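Cwp19 (Clostridioides difficile, PDB 5OQ3) is a cell-wall protein whose TIM-barrel glycoside hydrolase domain, the part described here, probably cleaves peptidoglycan, the full-length protein possibly having amidase activity as well. Local coordinates at residues A[222-225]-A[226-229]. Residues are numbered along the deposited sequence; the frame is centred on the assembly and turned at random. Where two conformers were deposited one is given.
Sequences VNTL and LRDV
T224 and R227 meet on the more exposed side of helix 214-236, where the methyl CG2 of T224 lies over one face of the arginine's guanidinium, 3.5 Å from NH2. Followed outward, R227 begins with CB beside the backbone oxygens of N223 and T224, CB to N223 O being 3.5 Å. The chain then runs extended until it bends at chi3 (70°), which turns the guanidinium along the helix surface towards T224 and D228. There R227 NE and R227 NH2 both grip a single carboxylate oxygen, D228 OD1, at 2.9 and 3.0 Å. That oxygen lies in the guanidinium plane, yet both nitrogens reach it from the same face of the carboxylate. This side-on salt bridge between neighbours probably helps fix the rotation of the arginine tip. T224 OG1 (chi1 -63°) bonds to the carbonyl of E220, a turn earlier, and the other branch, CG2, anti to the backbone N, is left alongside the R227-D228 pair. On the buried side, L225 CD1 packs against V229 CG2 at 3.8 Å; helix 165-181 borders this pair as well as T224 and D228, while L226 rests on F242 and V244 of strand 241-244. Backbone bonds from L226 to V229, such as V229 N to L225 O at 2.9 Å, make a regular alpha-helix; with L225, L226 and V229 inside and R227 outside, it is an amphipathic helix packed around a TIM barrel.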
ATOM      1  N   VAL A 222       9.049  12.801  -0.257  1.00  6.19           N
ATOM      2  CA  VAL A 222       8.248  11.627  -0.638  1.00  6.49           C
ATOM      3  C   VAL A 222       8.339  11.426  -2.154  1.00  6.25           C
ATOM      4  O   VAL A 222       8.622  10.287  -2.614  1.00  6.76           O
ATOM      5  CB  VAL A 222       6.791  11.782  -0.186  1.00  6.69           C
ATOM      6  CG1 VAL A 222       5.902  10.687  -0.796  1.00  8.85           C
ATOM      7  CG2 VAL A 222       6.698  11.765   1.346  1.00  7.80           C
ATOM      8  N   ASN A 223       8.176  12.496  -2.926  1.00  5.95           N
ATOM      9  CA  ASN A 223       8.303  12.404  -4.371  1.00  6.23           C
ATOM     10  C   ASN A 223       9.620  11.787  -4.790  1.00  6.42           C
ATOM     11  O   ASN A 223       9.648  10.927  -5.675  1.00  6.56           O
ATOM     12  CB  ASN A 223       8.219  13.786  -5.003  1.00  6.38           C
ATOM     13  CG  ASN A 223       6.892  14.483  -4.821  1.00  6.40           C
ATOM     14  OD1 ASN A 223       5.910  13.914  -4.333  1.00  8.36           O
ATOM     15  ND2 ASN A 223       6.882  15.774  -5.203  1.00  7.64           N
ATOM     16  N   THR A 224      10.718  12.185  -4.169  1.00  6.39           N
ATOM     17  CA  THR A 224      12.061  11.715  -4.483  0.60  6.64           C
ATOM     18  C   THR A 224      12.198  10.236  -4.241  1.00  5.84           C
ATOM     19  O   THR A 224      12.868   9.522  -4.973  1.00  6.89           O
ATOM     20  CB  THR A 224      13.103  12.468  -3.598  0.60  7.35           C
ATOM     21  OG1 THR A 224      13.065  13.863  -3.898  0.60  9.57           O
ATOM     22  CG2 THR A 224      14.485  12.057  -3.893  0.60  7.70           C
ATOM     23  N   LEU A 225      11.637   9.763  -3.138  1.00  6.58           N
ATOM     24  CA  LEU A 225      11.654   8.338  -2.836  1.00  6.56           C
ATOM     25  C   LEU A 225      10.949   7.557  -3.940  1.00  5.77           C
ATOM     26  O   LEU A 225      11.489   6.595  -4.485  1.00  5.82           O
ATOM     27  CB  LEU A 225      11.003   8.020  -1.484  1.00  7.73           C
ATOM     28  CG  LEU A 225      10.928   6.517  -1.221  1.00  7.95           C
ATOM     29  CD1 LEU A 225      12.297   5.857  -1.129  1.00  9.14           C
ATOM     30  CD2 LEU A 225      10.113   6.291   0.035  1.00  9.71           C
ATOM     31  N   LEU A 226       9.738   7.973  -4.281  1.00  6.22           N
ATOM     32  CA  LEU A 226       9.011   7.301  -5.352  1.00  6.48           C
ATOM     33  C   LEU A 226       9.770   7.277  -6.655  1.00  5.51           C
ATOM     34  O   LEU A 226       9.889   6.226  -7.307  1.00  5.70           O
ATOM     35  CB  LEU A 226       7.599   7.867  -5.530  1.00  6.77           C
ATOM     36  CG  LEU A 226       6.683   7.872  -4.310  1.00  8.94           C
ATOM     37  CD1 LEU A 226       5.303   8.407  -4.686  1.00  8.71           C
ATOM     38  CD2 LEU A 226       6.546   6.615  -3.565  1.00 11.73           C
ATOM     39  N   ARG A 227      10.280   8.433  -7.049  1.00  5.44           N
ATOM     40  CA  ARG A 227      11.105   8.537  -8.248  1.00  6.01           C
ATOM     41  C   ARG A 227      12.245   7.552  -8.234  1.00  5.72           C
ATOM     42  O   ARG A 227      12.518   6.869  -9.228  1.00  6.05           O
ATOM     43  CB  ARG A 227      11.630   9.970  -8.363  1.00  6.07           C
ATOM     44  CG  ARG A 227      12.477  10.240  -9.576  1.00  6.77           C
ATOM     45  CD  ARG A 227      13.257  11.545  -9.410  1.00  9.11           C
ATOM     46  NE  ARG A 227      14.300  11.363  -8.390  1.00  9.43           N
ATOM     47  CZ  ARG A 227      15.072  12.331  -7.910  1.00  8.61           C
ATOM     48  NH1 ARG A 227      14.868  13.601  -8.302  1.00  9.24           N
ATOM     49  NH2 ARG A 227      16.052  12.051  -7.038  1.00 10.55           N
ATOM     50  N   ASP A 228      12.966   7.516  -7.129  1.00  5.71           N
ATOM     51  CA  ASP A 228      14.191   6.714  -7.049  1.00  6.05           C
ATOM     52  C   ASP A 228      13.886   5.218  -6.985  1.00  6.01           C
ATOM     53  O   ASP A 228      14.599   4.416  -7.541  1.00  7.13           O
ATOM     54  CB  ASP A 228      15.011   7.123  -5.816  1.00  7.09           C
ATOM     55  CG  ASP A 228      15.729   8.492  -5.978  1.00  8.26           C
ATOM     56  OD1 ASP A 228      15.658   9.103  -7.082  1.00  9.22           O
ATOM     57  OD2 ASP A 228      16.371   8.861  -4.973  1.00 10.22           O
ATOM     58  N   VAL A 229      12.783   4.822  -6.366  1.00  5.58           N
ATOM     59  CA  VAL A 229      12.342   3.433  -6.347  1.00  5.82           C
ATOM     60  C   VAL A 229      11.951   3.022  -7.772  1.00  5.87           C
ATOM     61  O   VAL A 229      12.388   1.969  -8.261  1.00  6.30           O
ATOM     62  CB  VAL A 229      11.152   3.246  -5.360  1.00  7.11           C
ATOM     63  CG1 VAL A 229      10.505   1.852  -5.543  1.00  8.25           C
ATOM     64  CG2 VAL A 229      11.648   3.380  -3.920  1.00  7.20           C
TER